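Local coordinates for dihydrocoumarin hydrolase, AncDHCH1 (Pseudomonas sp., PDB 6C2C), which probably hydrolyses the lactone dihydrocoumarin, as a two-zinc metallo-beta-lactamase superfamily enzyme and likely reconstructed ancestor related to methyl-parathion hydrolase, at residues P48-K51 / T52-A55; A253-K256 / K257-D261; G127-A130 / N131-A134; K185-S188 / G189-L193. All coordinates share one frame; numbering follows the deposited sequence.

Overall arrangement
Four local contacts, each within one continuous run of residues, sample the periphery of a metallo-beta-lactamase fold built round two zinc ions. Along the chain they come in the order interaction 1, 3, 4, 2. Interaction 1 opens helix 49-58, and interaction 2 lies within helix 248-265; their centres are about 23 Å apart. Interaction 3 is a two-strand hairpin across the chain's centre from both, its own centre about 39 Å from interaction 1 and about 34 Å from interaction 2. Interaction 4 leads into strand 191-194, an outer strand of the seven-stranded sheet, and comes nearest to interaction 2, about 8 Å between closest atoms. None touches another; each belongs to its own helix, hairpin or strand.

Interaction 1. Residues P48-K51 / T52-A55; sequences PPAK and TQSA
Gln53 lies back over the peptide of Pro49, one helical turn earlier. Its CB rests 3.4 Å from Pro49 O, and CG stays almost as near to the same oxygen. With CG anti to its own carbonyl carbon (chi1 -87°) and the chain bent at chi2, the amide turns back over the turn it has just left: CD is also 3.4 Å from Pro49 O. At the tip the amide straddles two residues, OE1 lying 3.6 Å from Ala50 CA and NE2 3.9 Å from Pro49 CB. These are van der Waals contacts. The arrangement belongs to the first turn of helix 49-58, where Pro48 holds the N-cap position and Pro49 follows it; proline suits the first turn because the amide it lacks would have no acceptor within the helix. Gln53 N donates to Pro49 O at 2.7 Å, nearly along the C=O axis, whereas Thr52 N reaches Pro48 O only weakly. Thr52 OG1 turns to Gln47 NE2 just before the helix. Further on, Lys51 O is gripped twice from one face of its carbonyl plane: Ala55 N donates at 3.0 Å, and Ser54 OG, above that plane, at 2.8 Å.

Interaction 2. Residues A253-K256 / K257-D261; sequences AERK and KAFAD
Arg255 O receives the amide of Phe259 at 2.9 Å from its N, a straight bond (168° at the hydrogen), and the same oxygen also lies over a face of the Phe259 ring. The backbone bond and the side-chain contact therefore join the same two residues, one turn apart. Arg255 sends CG out anti to its backbone N (chi1 167°), which carries the aliphatic part of the side chain alongside the phenylalanine, both pointing the same way. CG sits 3.7 Å from the ring centroid, over the face and offset toward the rim, in a CH-pi contact; CG is 3.5 Å from Phe259 CE2. CD follows, 3.6 Å from Phe259 CE2. Beyond it the bend at chi3 leads the guanidinium off the ring, its plane turned 57° from that of the phenyl group. It is held there by backbone oxygens: NH2 donates to Leu227 O and NE to Pro238 O. Leu227 directly follows Asp226, a ligand of both zinc ions, so the arginine grips the chain next to the metal site. On the outer side, Glu254 and Lys257 run side by side, but Glu254 OE1 and Lys257 NZ stay 6.1 Å apart; in one of two aspartate conformers, Lys257 NZ instead forms a salt bridge to Asp261 OD2 at 2.7 Å. Phe259 also meets Phe235, and Tyr289 edge-to-face. The pattern is that of an amphipathic helix with i to i+4 pairing: helix 248-265 presents one flank to strand 288-293 and the loop carrying Leu227, as an outer helix of the metallo-beta-lactamase alpha-beta/beta-alpha sandwich.

Interaction 3. Residues G127-A130 / N131-A134; sequences GLMA and NEQA
Met129 folds its thioether over the turn that follows it and lies alongside Glu132, both side chains pointing the same way. CG leaves anti to the backbone N (chi1 -174°), and successive bends at chi2 and chi3 curl the chain back toward the loop. On the way CG passes 3.4 Å from Gln133 O. The sulfur then reaches the backbone of the turn: Glu132 N makes a weak hydrogen bond to Met129 SD at 3.3 Å, with an N-H...S angle of 140°. The methyl CE closes on the carboxylate, 3.6 Å from Glu132 OE2, a contact made possible by the bend in the glutamate chain at chi2 (58°). The backbone here is a beta hairpin with a two-residue loop, a type I' turn, whose corner residues Asn131 and Glu132 both have the positive phi that this turn requires. Ala130 and Gln133 form the hydrogen-bonded pair: Ala130 N donates to Gln133 O at 3.0 Å, in the carbonyl plane, while Gln133 N returns to Ala130 O at 3.1 Å from well above that plane. The side chains of this pair share one face, and Gln133 bends its end away from Ala130. Met129 and Ala134 follow as a non-hydrogen-bonded pair with diverging side chains. The hairpin comes soon after helix 122-125, which carries the zinc ligands Asp123 and His124, and leans on helix 162-180: Met129 touches Ala173 and Pro177, Leu128 packs on Leu175, Ala134 on Tyr178, and Leu128 O accepts a bond from the Tyr178 hydroxyl.

Interaction 4. Residues K185-S188 / G189-L193; sequences KPFS and GNTDL
From an extended Phe187 and Ser188 the backbone swings at Gly189, where phi is positive (62°), and runs into the strand starting at Thr191. Across this bend Phe187 and Thr191 face each other, their side chains crossing obliquely. Phe187 CB lies 3.6 Å from Thr191 OG1, with the threonine methyl CG2 close by. The phenyl group leaves CB in the crowded position between the backbone N and the carbonyl carbon (chi1 54°), which directs the ring inward beneath the bend. There Phe187 CD1 approaches Gly189 O at 3.5 Å, while Phe187 CD2 meets Leu193 CD2 at 4.0 Å, the leucine side chain standing at about a right angle to the phenylalanine. The buried ring bridges the two beta sheets of the metallo-beta-lactamase sandwich near their edges: it touches Arg142 on strand 140-142, an outer strand of one sheet, and Ala199, Thr210 and Tyr212 of the other, to which strand 191-194 supplies an outer strand. Away from the ring, a water-mediated chain of bonds links the backbone of the bend. Ser188 N donates to a water at 2.8 Å, and that water donates to Thr191 OG1, also at 2.8 Å. The hydroxyl in turn gives its hydrogen to Gly189 O, its OG1 standing 2.7 Å away and above the carbonyl plane. OG1 thus both accepts and donates, which should restrict the rotation of the threonine. Gly189 N donates to Asp144 OD2, and Asn190 OD1 accepts from Ala201 N.

Interaction 1. Residues P48-K51 / T52-A55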
ATOM      1  N   PRO A  48      -3.470 -22.019 -11.668  1.00 22.02           N
ATOM      2  CA  PRO A  48      -4.068 -22.044 -13.008  1.00 24.95           C
ATOM      3  C   PRO A  48      -5.156 -20.994 -13.125  1.00 23.34           C
ATOM      4  O   PRO A  48      -5.913 -20.797 -12.160  1.00 20.29           O
ATOM      5  CB  PRO A  48      -4.634 -23.468 -13.129  1.00 22.96           C
ATOM      6  CG  PRO A  48      -3.928 -24.287 -12.058  1.00 25.71           C
ATOM      7  CD  PRO A  48      -3.621 -23.282 -10.931  1.00 21.38           C
ATOM      8  N   PRO A  49      -5.205 -20.269 -14.257  1.00 21.04           N
ATOM      9  CA  PRO A  49      -6.248 -19.241 -14.477  1.00 19.56           C
ATOM     10  C   PRO A  49      -7.658 -19.686 -14.152  1.00 28.65           C
ATOM     11  O   PRO A  49      -8.441 -18.889 -13.608  1.00 23.32           O
ATOM     12  CB  PRO A  49      -6.100 -18.901 -15.968  1.00 23.45           C
ATOM     13  CG  PRO A  49      -4.721 -19.219 -16.285  1.00 26.85           C
ATOM     14  CD  PRO A  49      -4.264 -20.317 -15.386  1.00 20.05           C
ATOM     15  N   ALA A  50      -8.016 -20.937 -14.446  1.00 25.50           N
ATOM     16  CA  ALA A  50      -9.373 -21.382 -14.155  1.00 24.70           C
ATOM     17  C   ALA A  50      -9.707 -21.313 -12.665  1.00 28.03           C
ATOM     18  O   ALA A  50     -10.854 -20.998 -12.298  1.00 25.82           O
ATOM     19  CB  ALA A  50      -9.577 -22.811 -14.673  1.00 30.45           C
ATOM     20  N   LYS A  51      -8.740 -21.627 -11.783  1.00 22.92           N
ATOM     21  CA  LYS A  51      -9.009 -21.531 -10.349  1.00 23.68           C
ATOM     22  C   LYS A  51      -9.199 -20.076  -9.941  1.00 21.00           C
ATOM     23  O   LYS A  51     -10.063 -19.762  -9.109  1.00 23.66           O
ATOM     24  CB  LYS A  51      -7.869 -22.136  -9.536  1.00 23.34           C
ATOM     25  CG  LYS A  51      -7.874 -23.638  -9.538  1.00 33.39           C
ATOM     26  CD  LYS A  51      -7.102 -24.171  -8.371  1.00 35.63           C
ATOM     27  CE  LYS A  51      -7.860 -23.908  -7.096  1.00 38.14           C
ATOM     28  NZ  LYS A  51      -7.088 -24.404  -5.925  1.00 42.77           N
ATOM     29  N   THR A  52      -8.366 -19.193 -10.494  1.00 21.10           N
ATOM     30  CA  THR A  52      -8.521 -17.772 -10.227  1.00 20.50           C
ATOM     31  C   THR A  52      -9.857 -17.278 -10.750  1.00 23.33           C
ATOM     32  O   THR A  52     -10.585 -16.559 -10.054  1.00 23.57           O
ATOM     33  CB  THR A  52      -7.367 -17.007 -10.883  1.00 18.70           C
ATOM     34  OG1 THR A  52      -6.164 -17.344 -10.190  1.00 18.83           O
ATOM     35  CG2 THR A  52      -7.621 -15.463 -10.850  1.00 20.81           C
ATOM     36  N   GLN A  53     -10.195 -17.675 -11.986  1.00 23.03           N
ATOM     37  CA  GLN A  53     -11.467 -17.250 -12.572  1.00 26.33           C
ATOM     38  C   GLN A  53     -12.628 -17.698 -11.709  1.00 22.77           C
ATOM     39  O   GLN A  53     -13.528 -16.910 -11.379  1.00 24.66           O
ATOM     40  CB  GLN A  53     -11.606 -17.848 -13.976  1.00 26.79           C
ATOM     41  CG  GLN A  53     -10.969 -16.993 -15.083  1.00 35.04           C
ATOM     42  CD  GLN A  53     -10.297 -17.774 -16.237  1.00 47.25           C
ATOM     43  OE1 GLN A  53     -10.559 -18.984 -16.489  1.00 50.43           O
ATOM     44  NE2 GLN A  53      -9.372 -17.080 -16.918  1.00 47.67           N
ATOM     45  N   SER A  54     -12.619 -18.954 -11.267  1.00 21.69           N
ATOM     46  CA  SER A  54     -13.687 -19.412 -10.391  1.00 22.80           C
ATOM     47  C   SER A  54     -13.747 -18.611  -9.087  1.00 27.36           C
ATOM     48  O   SER A  54     -14.841 -18.238  -8.637  1.00 24.51           O
ATOM     49  CB  SER A  54     -13.545 -20.917 -10.169  1.00 27.55           C
ATOM     50  OG  SER A  54     -12.396 -21.234  -9.428  1.00 35.55           O
ATOM     51  N   ALA A  55     -12.598 -18.323  -8.466  1.00 23.75           N
ATOM     52  CA  ALA A  55     -12.604 -17.542  -7.223  1.00 19.91           C
ATOM     53  C   ALA A  55     -13.145 -16.135  -7.454  1.00 22.35           C
ATOM     54  O   ALA A  55     -13.939 -15.622  -6.650  1.00 24.34           O
ATOM     55  CB  ALA A  55     -11.180 -17.487  -6.642  1.00 19.55           C
TER

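Interaction 2. Residues A253-K256 / K257-D261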
ATOM      1  N   ALA A 253       4.461 -17.513   3.551  1.00 14.42           N
ATOM      2  CA  ALA A 253       4.651 -17.715   4.979  1.00 14.49           C
ATOM      3  C   ALA A 253       4.341 -16.454   5.762  1.00 17.65           C
ATOM      4  O   ALA A 253       3.713 -16.531   6.823  1.00 14.70           O
ATOM      5  CB  ALA A 253       6.090 -18.149   5.263  1.00 15.16           C
ATOM      6  N   GLU A 254       4.786 -15.290   5.271  1.00 13.08           N
ATOM      7  CA  GLU A 254       4.541 -14.038   6.005  1.00 14.49           C
ATOM      8  C   GLU A 254       3.063 -13.667   5.983  1.00 15.54           C
ATOM      9  O   GLU A 254       2.531 -13.137   6.980  1.00 14.15           O
ATOM     10  CB  GLU A 254       5.404 -12.905   5.411  1.00 13.12           C
ATOM     11  CG  GLU A 254       6.881 -13.130   5.769  1.00 14.53           C
ATOM     12  CD  GLU A 254       7.191 -13.019   7.280  1.00 18.51           C
ATOM     13  OE1 GLU A 254       6.414 -12.490   8.123  1.00 16.20           O
ATOM     14  OE2 GLU A 254       8.289 -13.484   7.663  1.00 19.79           O
ATOM     15  N   ARG A 255       2.392 -13.908   4.852  1.00 13.08           N
ATOM     16  CA  ARG A 255       0.958 -13.615   4.794  1.00 13.33           C
ATOM     17  C   ARG A 255       0.200 -14.504   5.784  1.00 15.11           C
ATOM     18  O   ARG A 255      -0.654 -14.022   6.560  1.00 12.81           O
ATOM     19  CB  ARG A 255       0.436 -13.792   3.368  1.00 11.69           C
ATOM     20  CG  ARG A 255      -1.095 -13.813   3.290  1.00 12.04           C
ATOM     21  CD  ARG A 255      -1.589 -13.814   1.864  1.00 13.27           C
ATOM     22  NE  ARG A 255      -0.910 -14.812   0.988  1.00 15.01           N
ATOM     23  CZ  ARG A 255       0.091 -14.517   0.149  1.00 16.47           C
ATOM     24  NH1 ARG A 255       0.623 -15.512  -0.581  1.00 13.42           N
ATOM     25  NH2 ARG A 255       0.633 -13.277   0.078  1.00 12.85           N
ATOM     26  N   LYS A 256       0.492 -15.811   5.765  1.00 16.42           N
ATOM     27  CA  LYS A 256      -0.168 -16.731   6.707  1.00 16.32           C
ATOM     28  C   LYS A 256       0.050 -16.300   8.161  1.00 16.70           C
ATOM     29  O   LYS A 256      -0.906 -16.264   8.969  1.00 16.11           O
ATOM     30  CB  LYS A 256       0.348 -18.161   6.445  1.00 16.38           C
ATOM     31  CG  LYS A 256      -0.298 -19.186   7.395  1.00 23.35           C
ATOM     32  CD  LYS A 256      -1.872 -19.017   7.493  1.00 27.15           C
ATOM     33  CE  LYS A 256      -2.426 -20.118   8.371  1.00 32.18           C
ATOM     34  NZ  LYS A 256      -1.373 -20.397   9.420  1.00 33.27           N
ATOM     35  N   LYS A 257       1.286 -15.914   8.503  1.00 14.92           N
ATOM     36  CA  LYS A 257       1.602 -15.482   9.863  1.00 14.58           C
ATOM     37  C   LYS A 257       0.777 -14.242  10.238  1.00 14.35           C
ATOM     38  O   LYS A 257       0.204 -14.151  11.326  1.00 16.52           O
ATOM     39  CB  LYS A 257       3.094 -15.184   9.932  1.00 16.96           C
ATOM     40  CG  LYS A 257       3.521 -14.798  11.269  1.00 23.55           C
ATOM     41  CD  LYS A 257       5.045 -14.699  11.396  1.00 28.16           C
ATOM     42  CE  LYS A 257       5.399 -14.545  12.879  1.00 36.00           C
ATOM     43  NZ  LYS A 257       4.360 -13.750  13.688  1.00 42.95           N
ATOM     44  N   ALA A 258       0.727 -13.268   9.322  1.00 14.96           N
ATOM     45  CA  ALA A 258       0.005 -12.019   9.584  1.00 15.72           C
ATOM     46  C   ALA A 258      -1.493 -12.259   9.732  1.00 14.70           C
ATOM     47  O   ALA A 258      -2.128 -11.660  10.598  1.00 15.96           O
ATOM     48  CB  ALA A 258       0.264 -11.026   8.431  1.00 12.98           C
ATOM     49  N   PHE A 259      -2.072 -13.092   8.868  1.00 14.85           N
ATOM     50  CA  PHE A 259      -3.510 -13.383   8.983  1.00 14.29           C
ATOM     51  C   PHE A 259      -3.805 -14.126  10.273  1.00 16.09           C
ATOM     52  O   PHE A 259      -4.755 -13.790  10.994  1.00 14.22           O
ATOM     53  CB  PHE A 259      -4.005 -14.211   7.782  1.00 16.30           C
ATOM     54  CG  PHE A 259      -4.061 -13.447   6.452  1.00 13.21           C
ATOM     55  CD1 PHE A 259      -3.701 -12.094   6.407  1.00 14.96           C
ATOM     56  CD2 PHE A 259      -4.404 -14.105   5.259  1.00 14.80           C
ATOM     57  CE1 PHE A 259      -3.743 -11.351   5.194  1.00 14.86           C
ATOM     58  CE2 PHE A 259      -4.452 -13.382   4.047  1.00 16.74           C
ATOM     59  CZ  PHE A 259      -4.109 -11.995   4.052  1.00 15.90           C
ATOM     60  N   ALA A 260      -2.995 -15.128  10.597  1.00 14.20           N
ATOM     61  CA  ALA A 260      -3.215 -15.838  11.848  1.00 15.05           C
ATOM     62  C   ALA A 260      -3.074 -14.905  13.049  1.00 15.02           C
ATOM     63  O   ALA A 260      -3.918 -14.920  13.964  1.00 18.47           O
ATOM     64  CB  ALA A 260      -2.237 -16.998  11.969  1.00 15.45           C
ATOM     65  N   ASP A 261      -2.075 -14.021  13.041  1.00 13.15           N
ATOM     66  CA  ASP A 261      -1.894 -13.130  14.183  0.55 15.26           C
ATOM     67  C   ASP A 261      -3.053 -12.135  14.295  1.00 16.55           C
ATOM     68  O   ASP A 261      -3.490 -11.817  15.400  1.00 15.86           O
ATOM     69  CB  ASP A 261      -0.544 -12.400  14.080  0.55 13.48           C
ATOM     70  CG  ASP A 261       0.686 -13.331  14.280  0.55 17.97           C
ATOM     71  OD1 ASP A 261       0.544 -14.484  14.754  0.55 19.24           O
ATOM     72  OD2 ASP A 261       1.814 -12.886  13.958  0.55 20.36           O
TER

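Interaction 3. Residues G127-A130 / N131-A134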
ATOM      1  N   GLY A 127       5.537   8.154  -5.315  1.00 10.41           N
ATOM      2  CA  GLY A 127       5.051   9.406  -4.750  1.00 10.54           C
ATOM      3  C   GLY A 127       6.101  10.222  -4.019  1.00  9.99           C
ATOM      4  O   GLY A 127       5.863  11.417  -3.765  1.00 13.00           O
ATOM      5  N   LEU A 128       7.259   9.640  -3.716  1.00 10.24           N
ATOM      6  CA  LEU A 128       8.287  10.442  -3.041  1.00 11.09           C
ATOM      7  C   LEU A 128       8.854  11.557  -3.900  1.00 13.11           C
ATOM      8  O   LEU A 128       9.472  12.458  -3.340  1.00 12.84           O
ATOM      9  CB  LEU A 128       9.456   9.533  -2.635  1.00  8.75           C
ATOM     10  CG  LEU A 128       9.128   8.619  -1.473  1.00 10.04           C
ATOM     11  CD1 LEU A 128      10.249   7.567  -1.431  1.00 10.98           C
ATOM     12  CD2 LEU A 128       9.040   9.399  -0.151  1.00 10.56           C
ATOM     13  N   MET A 129       8.837  11.431  -5.227  1.00 10.97           N
ATOM     14  CA  MET A 129       9.602  12.338  -6.066  1.00 13.83           C
ATOM     15  C   MET A 129       8.697  13.031  -7.077  1.00 16.31           C
ATOM     16  O   MET A 129       7.743  12.439  -7.600  1.00 15.51           O
ATOM     17  CB  MET A 129      10.769  11.570  -6.788  1.00 15.24           C
ATOM     18  CG  MET A 129      11.700  12.495  -7.575  1.00 16.89           C
ATOM     19  SD  MET A 129      11.041  12.673  -9.280  1.00 19.98           S
ATOM     20  CE  MET A 129      11.815  11.260 -10.055  1.00 22.43           C
ATOM     21  N   ALA A 130       8.968  14.321  -7.299  1.00 18.56           N
ATOM     22  CA  ALA A 130       8.346  15.016  -8.417  1.00 18.99           C
ATOM     23  C   ALA A 130       9.369  15.984  -8.959  1.00 21.89           C
ATOM     24  O   ALA A 130       9.922  16.776  -8.190  1.00 24.79           O
ATOM     25  CB  ALA A 130       7.072  15.753  -7.981  1.00 18.92           C
ATOM     26  N   ASN A 131       9.633  15.898 -10.265  1.00 27.61           N
ATOM     27  CA  ASN A 131      10.504  16.869 -10.934  1.00 32.10           C
ATOM     28  C   ASN A 131      11.945  16.756 -10.429  1.00 28.67           C
ATOM     29  O   ASN A 131      12.659  17.752 -10.296  1.00 33.34           O
ATOM     30  CB  ASN A 131       9.960  18.298 -10.743  1.00 37.39           C
ATOM     31  CG  ASN A 131       9.075  18.771 -11.907  1.00 49.97           C
ATOM     32  OD1 ASN A 131       8.483  17.962 -12.641  1.00 51.73           O
ATOM     33  ND2 ASN A 131       8.986  20.095 -12.073  1.00 49.28           N
ATOM     34  N   GLU A 132      12.384  15.534 -10.144  1.00 28.26           N
ATOM     35  CA  GLU A 132      13.712  15.232  -9.597  1.00 27.16           C
ATOM     36  C   GLU A 132      13.930  15.817  -8.206  1.00 27.29           C
ATOM     37  O   GLU A 132      15.067  15.798  -7.708  1.00 28.89           O
ATOM     38  CB  GLU A 132      14.866  15.683 -10.526  1.00 34.84           C
ATOM     39  CG  GLU A 132      15.188  14.679 -11.634  1.00 32.94           C
ATOM     40  CD  GLU A 132      13.980  14.420 -12.494  1.00 44.42           C
ATOM     41  OE1 GLU A 132      13.504  15.409 -13.110  1.00 51.41           O
ATOM     42  OE2 GLU A 132      13.487  13.258 -12.544  1.00 52.23           O
ATOM     43  N   GLN A 133      12.872  16.300  -7.553  1.00 23.91           N
ATOM     44  CA  GLN A 133      12.962  16.853  -6.213  1.00 22.15           C
ATOM     45  C   GLN A 133      12.164  16.016  -5.218  1.00 14.69           C
ATOM     46  O   GLN A 133      11.264  15.275  -5.600  1.00 15.28           O
ATOM     47  CB  GLN A 133      12.440  18.280  -6.196  1.00 26.37           C
ATOM     48  CG  GLN A 133      13.165  19.185  -7.168  1.00 38.66           C
ATOM     49  CD  GLN A 133      13.675  20.383  -6.436  1.00 45.04           C
ATOM     50  OE1 GLN A 133      14.794  20.382  -5.921  1.00 52.01           O
ATOM     51  NE2 GLN A 133      12.800  21.374  -6.268  1.00 47.62           N
ATOM     52  N   ALA A 134      12.514  16.150  -3.956  1.00 15.63           N
ATOM     53  CA  ALA A 134      11.699  15.535  -2.907  1.00 13.23           C
ATOM     54  C   ALA A 134      10.309  16.160  -2.877  1.00 15.02           C
ATOM     55  O   ALA A 134      10.169  17.361  -2.609  1.00 17.55           O
ATOM     56  CB  ALA A 134      12.390  15.694  -1.539  1.00 17.92           C
TER

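Interaction 4. Residues K185-S188 / G189-L193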
ATOM      1  N   LYS A 185      16.955   7.159   6.032  1.00 10.30           N
ATOM      2  CA  LYS A 185      17.455   6.573   7.275  1.00 11.25           C
ATOM      3  C   LYS A 185      16.989   5.114   7.349  1.00 10.79           C
ATOM      4  O   LYS A 185      15.835   4.830   7.751  1.00 10.60           O
ATOM      5  CB  LYS A 185      16.948   7.409   8.465  1.00 11.56           C
ATOM      6  CG  LYS A 185      17.561   6.921   9.793  1.00 13.12           C
ATOM      7  CD  LYS A 185      17.064   7.819  10.963  1.00 16.05           C
ATOM      8  CE  LYS A 185      17.525   7.319  12.302  1.00 22.82           C
ATOM      9  NZ  LYS A 185      17.098   8.357  13.337  1.00 25.54           N
ATOM     10  N   PRO A 186      17.816   4.139   6.988  1.00 10.86           N
ATOM     11  CA  PRO A 186      17.358   2.740   6.973  1.00 10.45           C
ATOM     12  C   PRO A 186      17.218   2.242   8.390  1.00 10.11           C
ATOM     13  O   PRO A 186      17.669   2.845   9.374  1.00 13.62           O
ATOM     14  CB  PRO A 186      18.477   1.958   6.250  1.00 11.64           C
ATOM     15  CG  PRO A 186      19.715   2.840   6.480  1.00 14.95           C
ATOM     16  CD  PRO A 186      19.204   4.283   6.503  1.00 12.74           C
ATOM     17  N   PHE A 187      16.524   1.132   8.495  1.00  9.32           N
ATOM     18  CA  PHE A 187      16.518   0.324   9.715  1.00  9.88           C
ATOM     19  C   PHE A 187      16.738  -1.118   9.297  1.00 12.02           C
ATOM     20  O   PHE A 187      16.688  -1.469   8.099  1.00 10.78           O
ATOM     21  CB  PHE A 187      15.193   0.510  10.505  1.00 10.93           C
ATOM     22  CG  PHE A 187      13.960   0.251   9.659  1.00  9.70           C
ATOM     23  CD1 PHE A 187      13.537  -1.080   9.454  1.00 12.75           C
ATOM     24  CD2 PHE A 187      13.245   1.294   9.054  1.00  9.68           C
ATOM     25  CE1 PHE A 187      12.427  -1.421   8.590  1.00  9.38           C
ATOM     26  CE2 PHE A 187      12.097   0.963   8.258  1.00  9.15           C
ATOM     27  CZ  PHE A 187      11.705  -0.332   8.036  1.00  9.67           C
ATOM     28  N   SER A 188      17.018  -1.966  10.288  1.00 12.57           N
ATOM     29  CA  SER A 188      17.279  -3.379  10.035  0.52 12.31           C
ATOM     30  C   SER A 188      16.289  -4.203  10.841  1.00 10.16           C
ATOM     31  O   SER A 188      16.414  -4.321  12.058  1.00 13.03           O
ATOM     32  CB  SER A 188      18.729  -3.755  10.404  0.52 12.90           C
ATOM     33  OG  SER A 188      19.605  -3.225   9.457  0.52 12.72           O
ATOM     34  N   GLY A 189      15.298  -4.768  10.148  1.00 12.71           N
ATOM     35  CA  GLY A 189      14.322  -5.619  10.791  1.00 15.91           C
ATOM     36  C   GLY A 189      13.514  -4.869  11.860  1.00 12.68           C
ATOM     37  O   GLY A 189      13.299  -3.643  11.797  1.00 13.12           O
ATOM     38  N   ASN A 190      13.092  -5.612  12.892  1.00 12.79           N
ATOM     39  CA  ASN A 190      12.137  -5.071  13.877  1.00 14.01           C
ATOM     40  C   ASN A 190      12.735  -3.863  14.576  1.00 11.69           C
ATOM     41  O   ASN A 190      13.781  -3.979  15.218  1.00 14.25           O
ATOM     42  CB  ASN A 190      11.782  -6.112  14.947  1.00 13.46           C
ATOM     43  CG  ASN A 190      11.131  -7.337  14.386  1.00 13.64           C
ATOM     44  OD1 ASN A 190      10.496  -7.298  13.340  1.00 13.26           O
ATOM     45  ND2 ASN A 190      11.251  -8.469  15.141  1.00 15.40           N
ATOM     46  N   THR A 191      12.048  -2.714  14.500  1.00  9.99           N
ATOM     47  CA  THR A 191      12.619  -1.443  14.949  1.00 10.19           C
ATOM     48  C   THR A 191      11.534  -0.526  15.497  1.00 13.30           C
ATOM     49  O   THR A 191      10.512  -0.324  14.830  1.00 13.42           O
ATOM     50  CB  THR A 191      13.356  -0.752  13.774  1.00 11.63           C
ATOM     51  OG1 THR A 191      14.387  -1.648  13.286  1.00 12.44           O
ATOM     52  CG2 THR A 191      14.038   0.553  14.257  1.00 11.82           C
ATOM     53  N   ASP A 192      11.812   0.155  16.603  1.00 11.57           N
ATOM     54  CA  ASP A 192      10.887   1.161  17.109  1.00 13.69           C
ATOM     55  C   ASP A 192      11.205   2.371  16.220  1.00 15.02           C
ATOM     56  O   ASP A 192      12.378   2.683  16.015  1.00 17.42           O
ATOM     57  CB  ASP A 192      11.167   1.477  18.574  1.00 14.23           C
ATOM     58  CG  ASP A 192      10.718   0.368  19.506  1.00 18.35           C
ATOM     59  OD1 ASP A 192      10.118  -0.613  19.018  1.00 20.00           O
ATOM     60  OD2 ASP A 192      10.963   0.479  20.725  1.00 27.31           O
ATOM     61  N   LEU A 193      10.190   3.053  15.692  1.00 12.91           N
ATOM     62  CA  LEU A 193      10.436   4.160  14.789  1.00 13.11           C
ATOM     63  C   LEU A 193      10.136   5.495  15.451  1.00 15.01           C
ATOM     64  O   LEU A 193      11.020   6.369  15.544  1.00 15.66           O
ATOM     65  CB  LEU A 193       9.607   4.010  13.490  1.00 12.14           C
ATOM     66  CG  LEU A 193      10.004   2.724  12.744  1.00 12.97           C
ATOM     67  CD1 LEU A 193       9.069   2.553  11.516  1.00 14.56           C
ATOM     68  CD2 LEU A 193      11.449   2.809  12.259  1.00 15.23           C
TER
HETATM   69  O   HOH W   1      17.122  -1.220  12.999  1.00 13.48           O